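Local coordinates for multi-copper Oxidase CueO (Ochrobactrum, PDB 6EVG), which oxidises lignin model compounds and lignosulfonate with the help of bound copper and, as in other laccases, probably reduces dioxygen to water, at residues Ser47-Ser52 and Arg179-Asp184; Ala213-Ser218 and Val274-Gly279; Gly279-Leu284 and Arg300-Ala305; Ala342-Leu347 and Val399-Ala404; Trp425-Lys430 and Ala470-His475. One frame throughout, in Å; residues are numbered along the deposited sequence.

Contact 1. Residues Ser47-Ser52 and Arg179-Asp184; sequences SFEEGS and RVIEGD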
# COMPACT_ATOMS: atom_id res chain seq x y z
N SER A 47 5.67 -18.88 10.49
CA SER A 47 4.53 -19.25 11.31
C SER A 47 3.57 -18.07 11.49
O SER A 47 3.91 -17.05 12.10
CB SER A 47 5.02 -19.73 12.66
OG SER A 47 3.93 -20.00 13.52
N PHE A 48 2.37 -18.23 10.97
CA PHE A 48 1.32 -17.30 11.16
C PHE A 48 0.55 -17.51 12.48
O PHE A 48 -0.12 -16.63 12.98
CB PHE A 48 0.32 -17.34 10.00
CG PHE A 48 0.93 -17.03 8.62
CD1 PHE A 48 1.00 -15.75 8.17
CD2 PHE A 48 1.47 -18.03 7.83
CE1 PHE A 48 1.58 -15.44 6.98
CE2 PHE A 48 2.07 -17.74 6.60
CZ PHE A 48 2.11 -16.43 6.17
N GLU A 49 0.59 -18.74 12.96
CA GLU A 49 -0.06 -19.09 14.21
C GLU A 49 0.69 -20.18 14.85
O GLU A 49 1.38 -20.95 14.18
CB GLU A 49 -1.49 -19.28 13.97
CG GLU A 49 -1.89 -20.45 13.26
CD GLU A 49 -3.41 -20.72 13.44
OE1 GLU A 49 -4.24 -19.85 13.86
OE2 GLU A 49 -3.75 -21.85 13.13
N GLU A 50 0.59 -20.27 16.16
CA GLU A 50 1.29 -21.27 16.94
C GLU A 50 0.96 -22.63 16.47
O GLU A 50 -0.23 -22.90 16.22
CB GLU A 50 0.91 -21.15 18.42
CG GLU A 50 1.63 -22.06 19.41
CD GLU A 50 1.55 -21.48 20.82
OE1 GLU A 50 0.45 -21.56 21.41
OE2 GLU A 50 2.56 -20.89 21.29
N GLY A 51 2.01 -23.38 16.23
CA GLY A 51 1.89 -24.77 15.84
C GLY A 51 1.99 -25.04 14.38
O GLY A 51 2.04 -26.19 14.04
N SER A 52 2.06 -24.03 13.54
CA SER A 52 2.07 -24.29 12.12
C SER A 52 3.08 -23.35 11.45
O SER A 52 3.54 -22.39 12.02
CB SER A 52 0.72 -24.05 11.51
OG SER A 52 0.18 -22.83 11.83
N ARG A 179 -5.35 -17.64 2.69
CA ARG A 179 -6.06 -18.89 2.48
C ARG A 179 -5.34 -20.04 3.18
O ARG A 179 -6.01 -20.98 3.62
CB ARG A 179 -6.25 -19.15 0.99
CG ARG A 179 -7.04 -20.38 0.63
CD ARG A 179 -7.44 -20.48 -0.81
NE ARG A 179 -8.26 -19.32 -1.19
CZ ARG A 179 -8.59 -18.96 -2.43
NH1 ARG A 179 -8.21 -19.71 -3.45
NH2 ARG A 179 -9.30 -17.88 -2.65
N VAL A 180 -4.01 -19.98 3.22
CA VAL A 180 -3.19 -21.08 3.69
C VAL A 180 -2.21 -20.56 4.74
O VAL A 180 -1.45 -19.62 4.48
CB VAL A 180 -2.43 -21.71 2.53
CG1 VAL A 180 -1.51 -22.83 3.02
CG2 VAL A 180 -3.41 -22.23 1.46
N ILE A 181 -2.22 -21.20 5.92
CA ILE A 181 -1.25 -20.92 6.97
C ILE A 181 -0.36 -22.11 7.31
O ILE A 181 0.55 -21.99 8.14
CB ILE A 181 -1.92 -20.27 8.21
CG1 ILE A 181 -3.01 -21.17 8.78
CG2 ILE A 181 -2.49 -18.91 7.87
CD1 ILE A 181 -2.68 -22.46 9.35
N GLU A 182 -0.58 -23.28 6.69
CA GLU A 182 0.26 -24.47 6.88
C GLU A 182 0.46 -25.12 5.56
O GLU A 182 -0.51 -25.42 4.83
CB GLU A 182 -0.42 -25.43 7.87
CG GLU A 182 0.33 -26.75 8.02
CD GLU A 182 1.64 -26.76 8.71
OE1 GLU A 182 1.60 -26.52 9.91
OE2 GLU A 182 2.68 -27.26 8.04
N GLY A 183 1.72 -25.40 5.23
CA GLY A 183 2.04 -26.11 4.00
C GLY A 183 2.77 -25.26 3.00
O GLY A 183 3.08 -24.07 3.17
N ASP A 184 3.03 -25.91 1.86
CA ASP A 184 3.79 -25.29 0.81
C ASP A 184 3.01 -24.70 -0.36
O ASP A 184 3.54 -23.90 -1.11
CB ASP A 184 4.86 -26.26 0.29
CG ASP A 184 5.96 -26.51 1.33
OD1 ASP A 184 6.12 -25.67 2.23
OD2 ASP A 184 6.71 -27.51 1.21
O HOH W 1 1.28 -20.76 10.40
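Phe48, Ser52 and Ile181 share one water molecule, water 1, whose oxygen is gripped by three of their polar groups. It accepts from Phe48 N at 2.8 Å and donates to Ile181 O at 2.7 Å. Its third partner is Ser52 OG, also 2.7 Å from the water oxygen. Ser52 OG is placed between its own backbone N and carbonyl carbon (chi1 51°), and this turns it to the water. Between the two segments the water carries the polar link. It also lies in the plane of the Phe48 ring, at the edge.

Ile181 CG2 lies 3.9 Å from Phe48 CB and meets the start of the ring obliquely. The other branch of Ile181 ends in CD1, which touches Ser52 OG at 3.8 Å. CD1 also meets the end of Glu49, with OE2 4.0 Å away. Glu182 bends at chi2 (70°), which brings its OE1 to 3.1 Å from Ser52 CB. That oxygen has a weak hydrogen bond from Glu53 N, and Gly183 bonds through its backbone to Glu53 and Ala55, just beyond the turn. On the Phe48 side, His46 and Tyr63 meet the ring edge-to-face.

Residues Glu49-Ser52 form a type II beta turn. The arrangement is a water-bridged surface contact between a beta-hairpin turn and the loop leaving strand 170-178, consistent with a junction between the first two cupredoxin domains of a multicopper oxidase.

Contact 2. Residues Ala213-Ser218 and Val274-Gly279; sequences ARVPAS and VDFSKG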
# COMPACT_ATOMS: atom_id res chain seq x y z
N ALA A 213 -1.42 -6.20 21.02
CA ALA A 213 -0.50 -5.10 21.24
C ALA A 213 -0.74 -4.49 22.60
O ALA A 213 -1.88 -4.22 22.96
CB ALA A 213 -0.63 -4.02 20.19
N ARG A 214 0.32 -4.21 23.33
CA ARG A 214 0.25 -3.42 24.58
C ARG A 214 0.55 -1.99 24.27
O ARG A 214 1.52 -1.71 23.55
CB ARG A 214 1.22 -4.01 25.63
CG ARG A 214 0.90 -5.47 25.97
CD ARG A 214 1.76 -6.03 27.07
NE ARG A 214 1.32 -5.52 28.37
CZ ARG A 214 0.24 -5.96 29.04
NH1 ARG A 214 -0.52 -6.95 28.55
NH2 ARG A 214 -0.09 -5.39 30.20
N VAL A 215 -0.27 -1.07 24.80
CA VAL A 215 -0.11 0.35 24.48
C VAL A 215 -0.17 1.16 25.76
O VAL A 215 -0.81 0.74 26.76
CB VAL A 215 -1.18 0.84 23.48
CG1 VAL A 215 -0.91 0.28 22.08
CG2 VAL A 215 -2.59 0.53 23.96
N PRO A 216 0.45 2.35 25.79
CA PRO A 216 0.27 3.27 26.91
C PRO A 216 -1.15 3.83 26.95
O PRO A 216 -1.84 3.86 25.93
CB PRO A 216 1.32 4.36 26.63
CG PRO A 216 1.42 4.33 25.11
CD PRO A 216 1.26 2.94 24.70
N ALA A 217 -1.53 4.32 28.13
CA ALA A 217 -2.79 5.01 28.31
C ALA A 217 -2.64 6.46 27.86
O ALA A 217 -2.66 7.40 28.64
CB ALA A 217 -3.25 4.93 29.75
N SER A 218 -2.53 6.63 26.54
CA SER A 218 -2.25 7.91 25.93
C SER A 218 -2.71 7.85 24.46
O SER A 218 -3.29 6.87 24.02
CB SER A 218 -0.76 8.26 26.08
OG SER A 218 0.04 7.35 25.37
N VAL A 274 -5.36 7.15 18.00
CA VAL A 274 -6.38 6.54 18.83
C VAL A 274 -6.03 6.87 20.28
O VAL A 274 -4.90 6.74 20.69
CB VAL A 274 -6.47 5.01 18.61
CG1 VAL A 274 -7.47 4.37 19.58
CG2 VAL A 274 -6.82 4.70 17.17
N ASP A 275 -7.04 7.31 21.05
CA ASP A 275 -6.84 7.65 22.46
C ASP A 275 -7.10 6.44 23.32
O ASP A 275 -8.23 5.98 23.42
CB ASP A 275 -7.76 8.81 22.84
CG ASP A 275 -7.43 9.40 24.21
OD1 ASP A 275 -6.60 8.88 24.92
OD2 ASP A 275 -8.04 10.45 24.48
N PHE A 276 -6.05 5.94 23.98
CA PHE A 276 -6.13 4.80 24.90
C PHE A 276 -6.15 5.23 26.37
O PHE A 276 -6.03 4.40 27.27
CB PHE A 276 -5.02 3.79 24.59
CG PHE A 276 -5.21 3.06 23.28
CD1 PHE A 276 -6.07 1.98 23.15
CD2 PHE A 276 -4.48 3.41 22.19
CE1 PHE A 276 -6.18 1.31 21.93
CE2 PHE A 276 -4.58 2.71 20.99
CZ PHE A 276 -5.45 1.70 20.84
N SER A 277 -6.36 6.52 26.60
CA SER A 277 -6.20 7.05 27.94
C SER A 277 -7.18 6.56 28.94
O SER A 277 -6.88 6.56 30.16
CB SER A 277 -6.17 8.57 27.99
OG SER A 277 -7.39 9.14 27.64
N LYS A 278 -8.32 6.08 28.48
CA LYS A 278 -9.29 5.61 29.47
C LYS A 278 -8.89 4.20 30.00
O LYS A 278 -9.52 3.73 30.94
CB LYS A 278 -10.73 5.76 28.92
CG LYS A 278 -11.16 7.21 28.82
CD LYS A 278 -12.45 7.54 29.57
CE LYS A 278 -12.58 9.04 29.84
NZ LYS A 278 -12.67 9.86 28.61
N GLY A 279 -7.82 3.59 29.42
CA GLY A 279 -7.34 2.31 29.91
C GLY A 279 -8.09 1.02 29.55
O GLY A 279 -7.66 -0.06 29.94
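Phe276 reaches across to Val215, Pro216 and Ser218. Its CB lies 3.5 Å from Pro216 O and 3.6 Å from Ser218 O. CG comes next, 3.7 Å from Val215 CG2. CD1, CD2, CE1 and CE2 all lie under the same methyl, which makes a CH-pi contact over the ring face. CZ, the tip, lies farthest from it. Val274 CG1 sits on the opposite face, so two valines sandwich the ring.

The backbone adds one direct bond, Phe276 N to Ser218 O, at 2.9 Å. Ala217, the centre of an inverse gamma turn, makes a CA-H...O contact with Phe276 O at 3.5 Å.

Asp275 shapes the turn beside the ring. Its OD1 accepts from Ser277 N at 2.9 Å, an Asx turn, and from Ser277 OG at 2.8 Å. Both donors come from the same face of the carboxylate. With an alanine here, Ser277 N and OG would probably be left without this acceptor and the turn would be less firmly set.

The contact links the ends of two strands in different sheets of this domain. Apolar contact holds both ring faces, while one backbone bond between the segments and the Asx turn set the chain.

Contact 3. Residues Gly279-Leu284 and Arg300-Ala305; sequences GEATDL and RFVVDA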
# COMPACT_ATOMS: atom_id res chain seq x y z
N GLY A 279 -7.82 3.59 29.42
CA GLY A 279 -7.34 2.31 29.91
C GLY A 279 -8.09 1.02 29.55
O GLY A 279 -7.66 -0.06 29.94
N GLU A 280 -9.18 1.11 28.80
CA GLU A 280 -9.96 -0.09 28.43
C GLU A 280 -9.39 -0.83 27.19
O GLU A 280 -9.06 -0.12 26.16
CB GLU A 280 -11.40 0.34 28.13
CG GLU A 280 -12.10 1.02 29.30
CD GLU A 280 -12.26 0.11 30.55
OE1 GLU A 280 -12.22 -1.13 30.40
OE2 GLU A 280 -12.43 0.62 31.69
N ALA A 281 -9.29 -2.20 27.27
CA ALA A 281 -8.91 -3.03 26.12
C ALA A 281 -9.94 -2.94 25.03
O ALA A 281 -11.11 -2.71 25.31
CB ALA A 281 -8.72 -4.48 26.46
N THR A 282 -9.49 -3.09 23.76
CA THR A 282 -10.41 -2.95 22.66
C THR A 282 -9.87 -3.73 21.49
O THR A 282 -8.65 -3.86 21.34
CB THR A 282 -10.68 -1.49 22.27
OG1 THR A 282 -11.69 -1.41 21.26
CG2 THR A 282 -9.47 -0.75 21.87
N ASP A 283 -10.78 -4.23 20.66
CA ASP A 283 -10.39 -5.03 19.48
C ASP A 283 -10.52 -4.22 18.21
O ASP A 283 -11.45 -3.45 18.03
CB ASP A 283 -11.28 -6.28 19.38
CG ASP A 283 -11.09 -7.22 20.56
OD1 ASP A 283 -9.99 -7.38 21.05
OD2 ASP A 283 -12.10 -7.79 21.03
N LEU A 284 -9.57 -4.42 17.29
CA LEU A 284 -9.68 -3.91 15.92
C LEU A 284 -10.41 -4.94 15.10
O LEU A 284 -10.04 -6.12 15.10
CB LEU A 284 -8.28 -3.66 15.35
CG LEU A 284 -8.23 -2.92 14.02
CD1 LEU A 284 -8.62 -1.45 14.15
CD2 LEU A 284 -6.82 -3.02 13.40
N ARG A 300 -6.07 -7.30 19.07
CA ARG A 300 -6.49 -6.70 20.33
C ARG A 300 -5.46 -5.71 20.82
O ARG A 300 -4.28 -5.98 20.70
CB ARG A 300 -6.74 -7.81 21.36
CG ARG A 300 -7.28 -7.27 22.72
CD ARG A 300 -7.82 -8.40 23.54
NE ARG A 300 -8.49 -8.02 24.75
CZ ARG A 300 -9.75 -7.53 24.90
NH1 ARG A 300 -10.49 -7.18 23.88
NH2 ARG A 300 -10.24 -7.34 26.14
N PHE A 301 -5.92 -4.62 21.41
CA PHE A 301 -5.08 -3.65 22.12
C PHE A 301 -5.41 -3.76 23.61
O PHE A 301 -6.58 -3.70 24.01
CB PHE A 301 -5.39 -2.23 21.67
CG PHE A 301 -5.01 -1.96 20.26
CD1 PHE A 301 -3.71 -1.59 19.94
CD2 PHE A 301 -5.91 -2.06 19.24
CE1 PHE A 301 -3.35 -1.31 18.66
CE2 PHE A 301 -5.52 -1.82 17.89
CZ PHE A 301 -4.24 -1.43 17.64
N VAL A 302 -4.38 -3.87 24.44
CA VAL A 302 -4.49 -3.86 25.88
C VAL A 302 -3.61 -2.72 26.43
O VAL A 302 -2.54 -2.52 25.95
CB VAL A 302 -4.11 -5.20 26.47
CG1 VAL A 302 -5.01 -6.33 26.00
CG2 VAL A 302 -2.68 -5.53 26.30
N VAL A 303 -4.14 -1.98 27.37
CA VAL A 303 -3.40 -0.87 27.96
C VAL A 303 -2.49 -1.34 29.06
O VAL A 303 -2.94 -2.07 29.91
CB VAL A 303 -4.34 0.21 28.48
CG1 VAL A 303 -3.60 1.40 29.02
CG2 VAL A 303 -5.24 0.67 27.33
N ASP A 304 -1.23 -0.90 29.01
CA ASP A 304 -0.26 -1.26 30.04
C ASP A 304 -0.03 -0.05 30.88
O ASP A 304 0.59 0.95 30.44
CB ASP A 304 1.07 -1.73 29.42
CG ASP A 304 2.13 -2.11 30.46
OD1 ASP A 304 1.96 -1.81 31.66
OD2 ASP A 304 3.16 -2.70 30.05
N ALA A 305 -0.46 -0.20 32.13
CA ALA A 305 -0.39 0.82 33.13
C ALA A 305 1.03 1.22 33.53
O ALA A 305 1.17 2.26 34.16
CB ALA A 305 -1.18 0.37 34.39
O HOH W 2 -6.65 -2.65 28.57
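Thr282 and Phe301 pair in an antiparallel beta hairpin, formed by strands 282-287 and 295-303. Theirs is a hydrogen-bonded pair that satisfies two donors and two acceptors. Thr282 N gives to Phe301 O at 3.0 Å. Phe301 N gives to Thr282 O at 2.8 Å, and the bond is nearly straight (172°). Thr282 OG1 is satisfied outside the hairpin by Ser238.

Asp283 and Arg300 form the next, non-hydrogen-bonded pair. Their side chains meet in a salt bridge, with Arg300 NH1 2.9 Å from Asp283 OD1. The oxygen lies in the guanidinium plane, but the two flat groups are turned 48° apart. The extended Arg300 chain also brings its guanidinium face over Ala281 CB. A methionine in place of Arg300 would probably leave the Asp283 carboxylate without its charged mate.

Beyond the paired residues the two chains separate, and water 2 bridges them. It donates to Gly279 O at 3.1 Å and accepts from Val303 N at 2.9 Å. Val303 CG2 packs on the same glycine, 3.6 Å from its O. At the other end of the pairing, the edge of the Phe301 ring faces Leu284, with CE2 4.2 Å from Leu284 CB.

Contact 4. Residues Ala342-Leu347 and Val399-Ala404; sequences AENMKL and VEMAIA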
# COMPACT_ATOMS: atom_id res chain seq x y z
N ALA A 342 -17.69 -10.90 -19.81
CA ALA A 342 -18.34 -11.77 -20.78
C ALA A 342 -17.33 -12.68 -21.45
O ALA A 342 -17.60 -13.89 -21.65
CB ALA A 342 -19.12 -10.94 -21.78
N GLU A 343 -16.12 -12.16 -21.73
CA GLU A 343 -15.13 -12.99 -22.41
C GLU A 343 -14.49 -13.98 -21.43
O GLU A 343 -14.26 -15.13 -21.76
CB GLU A 343 -14.13 -12.06 -23.12
CG GLU A 343 -14.72 -11.29 -24.34
CD GLU A 343 -15.21 -12.12 -25.62
OE1 GLU A 343 -14.75 -13.26 -25.89
OE2 GLU A 343 -16.06 -11.61 -26.43
N ASN A 344 -14.16 -13.54 -20.21
CA ASN A 344 -13.58 -14.42 -19.21
C ASN A 344 -14.57 -15.47 -18.67
O ASN A 344 -14.15 -16.58 -18.36
CB ASN A 344 -13.00 -13.60 -18.06
CG ASN A 344 -11.80 -12.77 -18.49
OD1 ASN A 344 -10.96 -13.23 -19.30
ND2 ASN A 344 -11.70 -11.59 -17.94
N MET A 345 -15.88 -15.18 -18.57
CA MET A 345 -16.86 -16.21 -18.08
C MET A 345 -17.03 -17.27 -19.13
O MET A 345 -17.23 -18.48 -18.83
CB MET A 345 -18.22 -15.56 -17.72
CG MET A 345 -18.27 -14.87 -16.35
SD MET A 345 -18.10 -15.85 -14.81
CE MET A 345 -19.65 -16.72 -14.96
N LYS A 346 -16.90 -16.87 -20.39
CA LYS A 346 -16.95 -17.84 -21.47
C LYS A 346 -15.79 -18.83 -21.33
O LYS A 346 -15.99 -20.01 -21.50
CB LYS A 346 -16.86 -17.13 -22.80
CG LYS A 346 -16.95 -18.07 -23.95
CD LYS A 346 -17.12 -17.31 -25.23
CE LYS A 346 -17.08 -18.31 -26.39
NZ LYS A 346 -17.26 -17.66 -27.69
N LEU A 347 -14.63 -18.34 -20.96
CA LEU A 347 -13.47 -19.17 -20.72
C LEU A 347 -13.73 -20.13 -19.60
O LEU A 347 -13.47 -21.30 -19.73
CB LEU A 347 -12.28 -18.25 -20.40
CG LEU A 347 -10.94 -18.85 -20.09
CD1 LEU A 347 -10.39 -19.63 -21.29
CD2 LEU A 347 -10.03 -17.69 -19.68
N VAL A 399 -7.19 -15.61 -19.09
CA VAL A 399 -7.96 -14.50 -18.58
C VAL A 399 -7.26 -13.21 -18.96
O VAL A 399 -6.02 -13.10 -18.80
CB VAL A 399 -8.05 -14.62 -17.02
CG1 VAL A 399 -8.67 -13.40 -16.41
CG2 VAL A 399 -8.75 -15.91 -16.60
N GLU A 400 -8.00 -12.20 -19.38
CA GLU A 400 -7.46 -10.90 -19.72
C GLU A 400 -8.36 -9.81 -19.19
O GLU A 400 -9.59 -9.94 -19.22
CB GLU A 400 -7.26 -10.73 -21.23
CG GLU A 400 -6.35 -11.77 -21.93
CD GLU A 400 -6.24 -11.55 -23.45
OE1 GLU A 400 -6.97 -10.73 -24.03
OE2 GLU A 400 -5.48 -12.26 -24.10
N MET A 401 -7.77 -8.71 -18.76
CA MET A 401 -8.47 -7.50 -18.35
C MET A 401 -7.69 -6.31 -18.87
O MET A 401 -6.55 -6.44 -19.41
CB MET A 401 -8.59 -7.46 -16.82
CG MET A 401 -9.42 -8.55 -16.28
SD MET A 401 -9.62 -8.39 -14.48
CE MET A 401 -10.48 -9.86 -14.15
N ALA A 402 -8.22 -5.13 -18.70
CA ALA A 402 -7.58 -3.91 -19.21
C ALA A 402 -7.95 -2.73 -18.35
O ALA A 402 -9.04 -2.66 -17.76
CB ALA A 402 -8.00 -3.61 -20.65
N ILE A 403 -7.05 -1.75 -18.30
CA ILE A 403 -7.31 -0.42 -17.78
C ILE A 403 -7.29 0.67 -18.86
O ILE A 403 -7.99 1.68 -18.77
CB ILE A 403 -6.40 -0.04 -16.57
CG1 ILE A 403 -6.93 1.16 -15.79
CG2 ILE A 403 -4.96 0.15 -16.95
CD1 ILE A 403 -6.22 1.36 -14.46
N ALA A 404 -6.44 0.47 -19.88
CA ALA A 404 -6.29 1.43 -20.98
C ALA A 404 -6.77 0.89 -22.31
O ALA A 404 -6.07 0.99 -23.35
CB ALA A 404 -4.86 1.93 -21.06
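Val399 is the first residue of its segment to meet the helix, and it does so through both methyls. CG1 flanks the Asn344 amide, 3.8 Å from Asn344 CG. CG2 touches Leu347 CD2, also at 3.8 Å. The Leu347 CG is anti to its backbone N (chi1 179°), which carries the methyl out to Val399. Val399 N is held by Ser397 OG.

Glu400 follows and presents its backbone. Glu400 N gives to Asn344 OD1 at 3.1 Å. Glu400 O takes Asn344 ND2 at 3.0 Å. This second acceptor lies in the plane of the amide, while the donor stands above the plane of the Glu400 carbonyl. One side-chain amide thus answers both backbone polar groups of a single residue, and the two bonds fix its rotation. Glu400 O has a second donor, Arg340 NH1, and Asn344 ND2 bonds weakly to Glu339 O.

Met401 comes next, with its CG 4.1 Å from Asn344 ND2. Its extended chain packs on Val498 and Met500, and the side chain comes to about 6 Å from a bound copper ion. From helix 191-196, Met195 packs on Asn344 and Leu194 on Val399.

The chemistry is that of a buried amide matched to a backbone. It is likely to hold helix 341-348 against a segment whose Met401 lies near the copper.

Contact 5. Residues Trp425-Lys430 and Ala470-His475; sequences WDLTTK and AEILVH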
# COMPACT_ATOMS: atom_id res chain seq x y z
N TRP A 425 -8.19 12.95 -14.44
CA TRP A 425 -8.54 11.62 -14.92
C TRP A 425 -9.90 11.21 -14.35
O TRP A 425 -10.09 11.23 -13.11
CB TRP A 425 -7.50 10.61 -14.52
CG TRP A 425 -6.17 10.74 -15.21
CD1 TRP A 425 -5.64 11.81 -15.87
CD2 TRP A 425 -5.18 9.70 -15.32
NE1 TRP A 425 -4.44 11.51 -16.44
CE2 TRP A 425 -4.12 10.23 -16.09
CE3 TRP A 425 -5.09 8.40 -14.83
CZ2 TRP A 425 -3.00 9.47 -16.43
CZ3 TRP A 425 -3.98 7.64 -15.17
CH2 TRP A 425 -2.97 8.16 -15.96
N ASP A 426 -10.82 10.83 -15.22
CA ASP A 426 -12.08 10.15 -14.92
C ASP A 426 -11.78 8.67 -14.78
O ASP A 426 -11.20 8.08 -15.71
CB ASP A 426 -13.13 10.42 -16.09
CG ASP A 426 -13.69 11.82 -16.10
OD1 ASP A 426 -14.18 12.32 -15.08
OD2 ASP A 426 -13.69 12.49 -17.15
N LEU A 427 -12.18 8.05 -13.70
CA LEU A 427 -12.01 6.62 -13.46
C LEU A 427 -13.34 5.96 -13.20
O LEU A 427 -14.11 6.49 -12.38
CB LEU A 427 -11.08 6.42 -12.24
CG LEU A 427 -9.69 7.00 -12.37
CD1 LEU A 427 -8.89 6.81 -11.08
CD2 LEU A 427 -8.90 6.42 -13.55
N THR A 428 -13.64 4.86 -13.88
CA THR A 428 -14.94 4.20 -13.76
C THR A 428 -14.78 2.72 -13.53
O THR A 428 -13.89 2.06 -14.11
CB THR A 428 -15.76 4.45 -15.05
OG1 THR A 428 -15.05 4.15 -16.19
CG2 THR A 428 -16.03 5.80 -15.26
N THR A 429 -15.68 2.19 -12.68
CA THR A 429 -15.79 0.74 -12.49
C THR A 429 -17.23 0.30 -12.80
O THR A 429 -18.15 1.10 -12.86
CB THR A 429 -15.41 0.32 -11.06
OG1 THR A 429 -16.37 0.86 -10.14
CG2 THR A 429 -14.05 0.83 -10.67
N LYS A 430 -17.41 -1.00 -12.90
CA LYS A 430 -18.72 -1.61 -13.17
C LYS A 430 -19.05 -2.71 -12.16
O LYS A 430 -19.77 -2.49 -11.20
CB LYS A 430 -18.72 -2.19 -14.61
CG LYS A 430 -19.98 -2.89 -15.06
CD LYS A 430 -19.85 -3.49 -16.46
CE LYS A 430 -21.16 -4.19 -16.87
NZ LYS A 430 -20.93 -5.15 -17.97
N ALA A 470 -14.93 8.14 -10.10
CA ALA A 470 -14.10 9.11 -9.43
C ALA A 470 -13.48 10.06 -10.40
O ALA A 470 -13.26 9.70 -11.58
CB ALA A 470 -13.00 8.43 -8.63
N GLU A 471 -13.13 11.24 -9.93
CA GLU A 471 -12.30 12.17 -10.67
C GLU A 471 -11.09 12.53 -9.84
O GLU A 471 -11.24 12.83 -8.65
CB GLU A 471 -13.03 13.51 -10.99
CG GLU A 471 -14.30 13.38 -11.80
CD GLU A 471 -15.11 14.65 -11.88
OE1 GLU A 471 -14.53 15.71 -11.82
OE2 GLU A 471 -16.30 14.54 -12.22
N ILE A 472 -9.90 12.46 -10.45
CA ILE A 472 -8.65 12.76 -9.73
C ILE A 472 -7.86 13.79 -10.50
O ILE A 472 -7.92 13.84 -11.73
CB ILE A 472 -7.82 11.50 -9.41
CG1 ILE A 472 -7.31 10.82 -10.71
CG2 ILE A 472 -8.63 10.53 -8.57
CD1 ILE A 472 -6.30 9.70 -10.45
N LEU A 473 -7.09 14.59 -9.77
CA LEU A 473 -6.21 15.64 -10.29
C LEU A 473 -4.79 15.11 -10.12
O LEU A 473 -4.31 15.00 -8.99
CB LEU A 473 -6.46 16.96 -9.60
CG LEU A 473 -5.53 18.11 -10.00
CD1 LEU A 473 -5.74 18.50 -11.49
CD2 LEU A 473 -5.75 19.32 -9.11
N VAL A 474 -4.13 14.76 -11.22
CA VAL A 474 -2.79 14.11 -11.20
C VAL A 474 -1.71 15.13 -11.52
O VAL A 474 -1.86 15.93 -12.47
CB VAL A 474 -2.76 12.98 -12.24
CG1 VAL A 474 -1.46 12.20 -12.12
CG2 VAL A 474 -3.95 12.05 -12.15
N HIS A 475 -0.62 15.07 -10.77
CA HIS A 475 0.55 15.88 -10.97
C HIS A 475 1.72 14.99 -11.39
O HIS A 475 2.12 14.11 -10.61
CB HIS A 475 0.89 16.68 -9.72
CG HIS A 475 1.93 17.73 -9.92
ND1 HIS A 475 2.77 18.11 -8.93
CD2 HIS A 475 2.23 18.49 -11.00
CE1 HIS A 475 3.56 19.07 -9.37
NE2 HIS A 475 3.22 19.35 -10.63
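Trp425 holds its CG anti to the carbonyl carbon (chi1 -70°), which brings one face of the indole under a methyl of Val474. Val474 CG2 lies 4.0 Å from the centroid of the five-membered ring, only 10° off its normal, a CH-pi contact. Ile472 instead keeps CG1 between its backbone N and carbonyl carbon (chi1 65°). This sets CG1 3.8 Å from Trp425 CB and sends CD1 on to Leu427 CD1, 3.9 Å away.

The backbones run antiparallel. Trp425 N to Ile472 O is 2.9 Å, and the return bond, Ile472 N to Trp425 O, is the same length. Leu427 and Ala470 form the second such pair, each N giving to the O of the other.

Asp426 and Glu471 point together from the other face, their carboxylates nearly perpendicular. Asp426 OD1 lies 3.4 Å from Glu471 CG and 4.2 Å from Glu471 OE2. Bases outside the pair probably offset these like charges. Lys469 bridges to Asp426 OD1, and Arg332 bridges to both acids.

On the face of Trp425 and Ile472, Trp425 NE1 gives its hydrogen bond to Glu423 OE1, and Phe488 meets the indole edge-to-face. Phe436 of strand 434-438 packs on Trp425, Leu427 and Ile472. That strand begins with the copper ligand His434. The arrangement is typical of the beta sandwich of a cupredoxin domain, here the one that supplies His434, Cys490 and His495 to the copper.

Contacts 2 and 3 are neighbours, with centres about 6 Å apart. They share Gly279 and meet where strands 212-215 and 295-303 lie side by side. Contact 2 ties that sheet to another around a buried phenylalanine. Contact 3 pairs strands within it and adds a salt bridge and a water. Contact 5 also pairs strands, but in a different domain; its buried face is mainly apolar, its other face carries paired acids. Contact 4 lies about 6 Å from contact 5 by nearest atoms. It is buried too, yet uses an amide instead of strand pairing. Contact 1 stands alone at the surface, and there a water makes the bridge between its two segments.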